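Local coordinates for protein farnesyltransferase, putative (Trypanosoma cruzi, PDB 3WCA) that probably catalyses the joining of two farnesyl diphosphate molecules into squalene, the magnesium- and NAD(P)H-dependent first step from farnesyl diphosphate toward lanosterol, at residues A[192-206]-A[253-267]. The protein carries 1 engineered substitution. Residues are numbered along the deposited sequence; the frame is centred on the assembly and turned at random.
Sequences NANHMGLFLQKTNII and MVADALVHVPHVVEY. With FPS (S-[(2E,6E)-3,7,11-trimethyldodeca-2,6,10-trienyl] trihydrogen thiodiphosphate), chain E.
His-260, at the turn between helices 243-258 and 261-269, is gripped at both ring nitrogens by helix 191-207. Its ND1 pairs with His-195 ND1 at 2.9 Å, a nearly straight hydrogen bond (164°), while Lys-202 NZ donates to its NE2 exactly in the ring plane. The two bonds together fix the rotation of the imidazole. Lys-202 runs fully extended beyond CG, which carries NZ far enough to form a salt bridge with Asp-256, 2.9 Å from OD2 on the syn side but somewhat out of the carboxylate plane. Asp-158 of helix 154-179 is a second acidic partner of the same ammonium, and the two carboxylates would favour the charged form of the lysine. A weak, bent bond from His-263 ND1 to Asn-192 OD1 adds a further polar link.

Among the rings, His-195 lies face to face on His-263, with centroids 3.8 Å apart and planes only 7° from parallel. Leu-198 CB sits over one face of His-260 in a CH-pi contact, and Leu-198 CD2 touches CE1 of that ring.

Apolar groups close the rest. Met-196, bent at chi2 and chi3, lays SD 3.6 Å from Val-264 CG1. The same sulfur lies oblique to the Tyr-267 ring, 4.7 Å from its centroid, a Met-aromatic contact, while CE touches CD1. Phe-199 CE1 touches Val-261 CG2, and its ring edge faces Ala-257 O. Ile-206 CD1 reaches Met-253 CB and Ala-257 CB.

Within this all-helical squalene synthase fold, segment 192-206 crosses segment 261-267 at -124° and runs nearly antiparallel to segment 253-258. Met-196, Leu-200 and Tyr-267 line the farnesyl thiodiphosphate pocket. Helix 154-179 packs on Ala-193, Met-253 and Tyr-267, helix 274-294 on Phe-199 and Val-264, and helix 347-362 on Val-261.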
loop_
_atom_site.group_PDB
_atom_site.type_symbol
_atom_site.label_atom_id
_atom_site.label_comp_id
_atom_site.label_asym_id
_atom_site.label_seq_id
_atom_site.Cartn_x
_atom_site.Cartn_y
_atom_site.Cartn_z
ATOM N N ASN A 192 6.024 -5.990 -12.031
ATOM C CA ASN A 192 4.806 -6.507 -11.434
ATOM C C ASN A 192 4.790 -6.384 -9.920
ATOM O O ASN A 192 3.728 -6.270 -9.326
ATOM C CB ASN A 192 4.566 -7.956 -11.859
ATOM C CG ASN A 192 4.174 -8.058 -13.315
ATOM O OD1 ASN A 192 3.752 -7.068 -13.910
ATOM N ND2 ASN A 192 4.297 -9.247 -13.895
ATOM N N ALA A 193 5.958 -6.385 -9.294
ATOM C CA ALA A 193 6.008 -6.242 -7.841
ATOM C C ALA A 193 5.589 -4.811 -7.515
ATOM O O ALA A 193 4.907 -4.562 -6.521
ATOM C CB ALA A 193 7.410 -6.504 -7.328
ATOM N N ASN A 194 6.001 -3.880 -8.369
ATOM C CA ASN A 194 5.674 -2.474 -8.200
ATOM C C ASN A 194 4.174 -2.275 -8.422
ATOM O O ASN A 194 3.538 -1.482 -7.730
ATOM C CB ASN A 194 6.459 -1.620 -9.203
ATOM C CG ASN A 194 6.243 -0.145 -8.993
ATOM O OD1 ASN A 194 6.722 0.434 -8.017
ATOM N ND2 ASN A 194 5.500 0.476 -9.901
ATOM N N HIS A 195 3.626 -2.973 -9.411
ATOM C CA HIS A 195 2.202 -2.901 -9.687
ATOM C C HIS A 195 1.435 -3.351 -8.430
ATOM O O HIS A 195 0.450 -2.730 -8.040
ATOM C CB HIS A 195 1.836 -3.820 -10.853
ATOM C CG HIS A 195 2.094 -3.226 -12.203
ATOM N ND1 HIS A 195 1.374 -2.158 -12.696
ATOM C CD2 HIS A 195 2.981 -3.561 -13.170
ATOM C CE1 HIS A 195 1.806 -1.862 -13.910
ATOM N NE2 HIS A 195 2.781 -2.699 -14.220
ATOM N N MET A 196 1.898 -4.432 -7.805
ATOM C CA MET A 196 1.264 -4.968 -6.601
ATOM C C MET A 196 1.183 -3.880 -5.535
ATOM O O MET A 196 0.139 -3.686 -4.925
ATOM C CB MET A 196 2.065 -6.172 -6.070
ATOM C CG MET A 196 1.926 -7.456 -6.912
ATOM S SD MET A 196 0.499 -8.485 -6.399
ATOM C CE MET A 196 1.046 -8.923 -4.726
ATOM N N GLY A 197 2.286 -3.163 -5.328
ATOM C CA GLY A 197 2.289 -2.101 -4.345
ATOM C C GLY A 197 1.369 -0.951 -4.738
ATOM O O GLY A 197 0.670 -0.392 -3.890
ATOM N N LEU A 198 1.352 -0.605 -6.025
ATOM C CA LEU A 198 0.518 0.495 -6.482
ATOM C C LEU A 198 -0.961 0.213 -6.349
ATOM O O LEU A 198 -1.722 1.104 -5.986
ATOM C CB LEU A 198 0.848 0.876 -7.930
ATOM C CG LEU A 198 1.807 2.066 -8.062
ATOM C CD1 LEU A 198 3.101 1.751 -7.351
ATOM C CD2 LEU A 198 2.071 2.375 -9.538
ATOM N N PHE A 199 -1.375 -1.018 -6.627
ATOM C CA PHE A 199 -2.782 -1.352 -6.510
ATOM C C PHE A 199 -3.264 -1.137 -5.087
ATOM O O PHE A 199 -4.355 -0.612 -4.873
ATOM C CB PHE A 199 -3.055 -2.799 -6.917
ATOM C CG PHE A 199 -4.533 -3.135 -6.988
ATOM C CD1 PHE A 199 -5.381 -2.415 -7.834
ATOM C CD2 PHE A 199 -5.075 -4.152 -6.207
ATOM C CE1 PHE A 199 -6.745 -2.700 -7.902
ATOM C CE2 PHE A 199 -6.442 -4.451 -6.262
ATOM C CZ PHE A 199 -7.279 -3.732 -7.104
ATOM N N LEU A 200 -2.455 -1.541 -4.112
ATOM C CA LEU A 200 -2.841 -1.369 -2.721
ATOM C C LEU A 200 -2.846 0.100 -2.314
ATOM O O LEU A 200 -3.808 0.582 -1.721
ATOM C CB LEU A 200 -1.897 -2.133 -1.770
ATOM C CG LEU A 200 -1.716 -3.652 -1.907
ATOM C CD1 LEU A 200 -0.952 -4.183 -0.674
ATOM C CD2 LEU A 200 -3.077 -4.335 -2.019
ATOM N N GLN A 201 -1.767 0.811 -2.635
ATOM C CA GLN A 201 -1.663 2.198 -2.244
ATOM C C GLN A 201 -2.777 3.026 -2.876
ATOM O O GLN A 201 -3.408 3.818 -2.201
ATOM C CB GLN A 201 -0.283 2.762 -2.625
ATOM C CG GLN A 201 0.007 4.168 -2.074
ATOM C CD GLN A 201 -0.031 4.237 -0.546
ATOM O OE1 GLN A 201 0.514 3.377 0.138
ATOM N NE2 GLN A 201 -0.665 5.273 -0.012
ATOM N N LYS A 202 -3.031 2.820 -4.160
ATOM C CA LYS A 202 -4.058 3.592 -4.847
ATOM C C LYS A 202 -5.466 3.335 -4.313
ATOM O O LYS A 202 -6.259 4.270 -4.186
ATOM C CB LYS A 202 -3.993 3.338 -6.360
ATOM C CG LYS A 202 -2.746 3.937 -7.012
ATOM C CD LYS A 202 -2.839 3.930 -8.532
ATOM C CE LYS A 202 -1.580 4.504 -9.171
ATOM N NZ LYS A 202 -1.649 4.490 -10.666
ATOM N N THR A 203 -5.783 2.082 -3.993
ATOM C CA THR A 203 -7.106 1.780 -3.464
ATOM C C THR A 203 -7.262 2.489 -2.126
ATOM O O THR A 203 -8.330 3.007 -1.818
ATOM C CB THR A 203 -7.324 0.266 -3.301
ATOM O OG1 THR A 203 -7.165 -0.370 -4.577
ATOM C CG2 THR A 203 -8.736 -0.023 -2.803
ATOM N N ASN A 204 -6.194 2.554 -1.339
ATOM C CA ASN A 204 -6.314 3.238 -0.064
ATOM C C ASN A 204 -6.441 4.740 -0.276
ATOM O O ASN A 204 -7.242 5.384 0.380
ATOM C CB ASN A 204 -5.125 2.931 0.849
ATOM C CG ASN A 204 -5.116 1.481 1.335
ATOM O OD1 ASN A 204 -6.124 0.775 1.258
ATOM N ND2 ASN A 204 -3.976 1.040 1.843
ATOM N N ILE A 205 -5.652 5.301 -1.188
ATOM C CA ILE A 205 -5.718 6.739 -1.453
ATOM C C ILE A 205 -7.131 7.128 -1.908
ATOM O O ILE A 205 -7.662 8.184 -1.523
ATOM C CB ILE A 205 -4.659 7.156 -2.521
ATOM C CG1 ILE A 205 -3.295 7.319 -1.841
ATOM C CG2 ILE A 205 -5.064 8.471 -3.207
ATOM C CD1 ILE A 205 -2.129 7.554 -2.808
ATOM N N ILE A 206 -7.744 6.263 -2.713
ATOM C CA ILE A 206 -9.092 6.500 -3.195
ATOM C C ILE A 206 -10.095 6.422 -2.041
ATOM O O ILE A 206 -10.933 7.318 -1.879
ATOM C CB ILE A 206 -9.495 5.468 -4.266
ATOM C CG1 ILE A 206 -8.676 5.688 -5.534
ATOM C CG2 ILE A 206 -10.986 5.571 -4.557
ATOM C CD1 ILE A 206 -8.921 4.648 -6.619
ATOM N N MET A 253 -10.596 7.734 -10.920
ATOM C CA MET A 253 -9.499 7.278 -10.080
ATOM C C MET A 253 -9.504 5.752 -10.082
ATOM O O MET A 253 -8.458 5.116 -10.235
ATOM C CB MET A 253 -9.655 7.814 -8.665
ATOM C CG MET A 253 -9.439 9.318 -8.559
ATOM S SD MET A 253 -7.716 9.861 -8.796
ATOM C CE MET A 253 -6.923 9.094 -7.381
ATOM N N VAL A 254 -10.694 5.177 -9.934
ATOM C CA VAL A 254 -10.857 3.731 -9.934
ATOM C C VAL A 254 -10.290 3.166 -11.242
ATOM O O VAL A 254 -9.493 2.221 -11.227
ATOM C CB VAL A 254 -12.340 3.357 -9.785
ATOM C CG1 VAL A 254 -12.540 1.864 -9.990
ATOM C CG2 VAL A 254 -12.822 3.749 -8.398
ATOM N N ALA A 255 -10.692 3.758 -12.368
ATOM C CA ALA A 255 -10.208 3.319 -13.678
ATOM C C ALA A 255 -8.688 3.318 -13.688
ATOM O O ALA A 255 -8.053 2.428 -14.243
ATOM C CB ALA A 255 -10.730 4.248 -14.777
ATOM N N ASP A 256 -8.098 4.323 -13.063
ATOM C CA ASP A 256 -6.650 4.396 -13.030
ATOM C C ASP A 256 -6.046 3.232 -12.225
ATOM O O ASP A 256 -5.021 2.665 -12.606
ATOM C CB ASP A 256 -6.212 5.719 -12.436
ATOM C CG ASP A 256 -4.713 5.812 -12.297
ATOM O OD1 ASP A 256 -4.041 5.960 -13.336
ATOM O OD2 ASP A 256 -4.212 5.727 -11.152
ATOM N N ALA A 257 -6.690 2.857 -11.125
ATOM C CA ALA A 257 -6.172 1.759 -10.301
ATOM C C ALA A 257 -6.336 0.401 -10.970
ATOM O O ALA A 257 -5.518 -0.488 -10.786
ATOM C CB ALA A 257 -6.863 1.749 -8.937
ATOM N N LEU A 258 -7.396 0.245 -11.753
ATOM C CA LEU A 258 -7.666 -1.016 -12.422
ATOM C C LEU A 258 -6.573 -1.425 -13.391
ATOM O O LEU A 258 -6.457 -2.600 -13.733
ATOM C CB LEU A 258 -9.006 -0.944 -13.151
ATOM C CG LEU A 258 -10.213 -1.074 -12.226
ATOM C CD1 LEU A 258 -11.510 -0.880 -13.016
ATOM C CD2 LEU A 258 -10.172 -2.456 -11.581
ATOM N N VAL A 259 -5.787 -0.453 -13.838
ATOM C CA VAL A 259 -4.678 -0.700 -14.764
ATOM C C VAL A 259 -3.726 -1.752 -14.186
ATOM O O VAL A 259 -3.153 -2.557 -14.916
ATOM C CB VAL A 259 -3.845 0.608 -15.022
ATOM C CG1 VAL A 259 -2.597 0.291 -15.822
ATOM C CG2 VAL A 259 -4.681 1.637 -15.784
ATOM N N HIS A 260 -3.583 -1.753 -12.866
ATOM C CA HIS A 260 -2.663 -2.661 -12.197
ATOM C C HIS A 260 -3.092 -4.100 -11.973
ATOM O O HIS A 260 -2.246 -4.956 -11.741
ATOM C CB HIS A 260 -2.287 -2.060 -10.855
ATOM C CG HIS A 260 -1.791 -0.656 -10.957
ATOM N ND1 HIS A 260 -0.584 -0.337 -11.540
ATOM C CD2 HIS A 260 -2.358 0.517 -10.589
ATOM C CE1 HIS A 260 -0.431 0.975 -11.527
ATOM N NE2 HIS A 260 -1.492 1.515 -10.956
ATOM N N VAL A 261 -4.388 -4.367 -12.066
ATOM C CA VAL A 261 -4.920 -5.697 -11.788
ATOM C C VAL A 261 -4.386 -6.849 -12.631
ATOM O O VAL A 261 -4.061 -7.908 -12.092
ATOM C CB VAL A 261 -6.468 -5.660 -11.804
ATOM C CG1 VAL A 261 -7.060 -7.050 -11.551
ATOM C CG2 VAL A 261 -6.943 -4.699 -10.722
ATOM N N PRO A 262 -4.266 -6.667 -13.953
ATOM C CA PRO A 262 -3.746 -7.793 -14.736
ATOM C C PRO A 262 -2.358 -8.216 -14.258
ATOM O O PRO A 262 -2.017 -9.396 -14.293
ATOM C CB PRO A 262 -3.715 -7.238 -16.155
ATOM C CG PRO A 262 -4.870 -6.256 -16.153
ATOM C CD PRO A 262 -4.675 -5.558 -14.832
ATOM N N HIS A 263 -1.578 -7.234 -13.801
ATOM C CA HIS A 263 -0.210 -7.435 -13.326
ATOM C C HIS A 263 -0.175 -8.055 -11.936
ATOM O O HIS A 263 0.760 -8.767 -11.581
ATOM C CB HIS A 263 0.523 -6.094 -13.334
ATOM C CG HIS A 263 0.500 -5.415 -14.668
ATOM N ND1 HIS A 263 1.313 -5.798 -15.715
ATOM C CD2 HIS A 263 -0.285 -4.421 -15.148
ATOM C CE1 HIS A 263 1.028 -5.073 -16.780
ATOM N NE2 HIS A 263 0.062 -4.229 -16.464
ATOM N N VAL A 264 -1.192 -7.758 -11.140
ATOM C CA VAL A 264 -1.301 -8.333 -9.817
ATOM C C VAL A 264 -1.597 -9.824 -10.028
ATOM O O VAL A 264 -1.070 -10.678 -9.320
ATOM C CB VAL A 264 -2.443 -7.674 -9.019
ATOM C CG1 VAL A 264 -2.788 -8.514 -7.806
ATOM C CG2 VAL A 264 -2.030 -6.262 -8.594
ATOM N N VAL A 265 -2.432 -10.132 -11.017
ATOM C CA VAL A 265 -2.769 -11.519 -11.305
ATOM C C VAL A 265 -1.511 -12.294 -11.713
ATOM O O VAL A 265 -1.281 -13.404 -11.242
ATOM C CB VAL A 265 -3.860 -11.606 -12.409
ATOM C CG1 VAL A 265 -3.967 -13.030 -12.960
ATOM C CG2 VAL A 265 -5.203 -11.196 -11.823
ATOM N N GLU A 266 -0.680 -11.695 -12.562
ATOM C CA GLU A 266 0.547 -12.346 -13.004
ATOM C C GLU A 266 1.508 -12.593 -11.847
ATOM O O GLU A 266 2.058 -13.685 -11.710
ATOM C CB GLU A 266 1.248 -11.504 -14.074
ATOM C CG GLU A 266 0.486 -11.419 -15.373
ATOM C CD GLU A 266 0.079 -12.789 -15.899
ATOM O OE1 GLU A 266 0.943 -13.695 -15.955
ATOM O OE2 GLU A 266 -1.106 -12.953 -16.260
ATOM N N TYR A 267 1.730 -11.574 -11.026
ATOM C CA TYR A 267 2.622 -11.729 -9.887
ATOM C C TYR A 267 2.112 -12.820 -8.936
ATOM O O TYR A 267 2.871 -13.696 -8.530
ATOM C CB TYR A 267 2.765 -10.403 -9.132
ATOM C CG TYR A 267 3.765 -10.448 -7.997
ATOM C CD1 TYR A 267 3.393 -10.899 -6.727
ATOM C CD2 TYR A 267 5.096 -10.082 -8.205
ATOM C CE1 TYR A 267 4.326 -10.988 -5.683
ATOM C CE2 TYR A 267 6.037 -10.169 -7.171
ATOM C CZ TYR A 267 5.645 -10.620 -5.913
ATOM O OH TYR A 267 6.563 -10.674 -4.890
HETATM C C1 FPS E . -0.602 1.308 4.537
HETATM S S1 FPS E . -0.147 0.691 6.232
HETATM C C2 FPS E . 0.428 0.787 3.490
HETATM C C3 FPS E . 0.248 0.373 2.174
HETATM C C4 FPS E . -1.081 0.360 1.452
HETATM C C5 FPS E . 1.473 -0.108 1.431
HETATM C C6 FPS E . 2.040 -1.515 1.799
HETATM C C7 FPS E . 2.466 -2.166 0.501
HETATM C C8 FPS E . 2.688 -3.471 0.285
HETATM C C10 FPS E . 3.127 -3.858 -1.141
HETATM C C9 FPS E . 2.534 -4.553 1.361
HETATM C C11 FPS E . 2.699 -5.259 -1.515
HETATM C C12 FPS E . 3.554 -5.743 -2.658
HETATM C C13 FPS E . 3.932 -7.023 -2.868
HETATM C C14 FPS E . 3.538 -8.191 -1.954
HETATM C C15 FPS E . 4.797 -7.314 -4.092
HETATM P PA FPS E . -1.335 -0.925 6.745
HETATM O O1A FPS E . -1.277 -2.000 5.623
HETATM O O2A FPS E . -0.789 -1.488 8.033
HETATM O O3A FPS E . -2.886 -0.552 7.259
HETATM P PB FPS E . -4.156 0.401 6.670
HETATM O O1B FPS E . -5.515 -0.353 6.773
HETATM O O2B FPS E . -4.282 1.687 7.564
HETATM O O3B FPS E . -3.941 0.700 5.128
#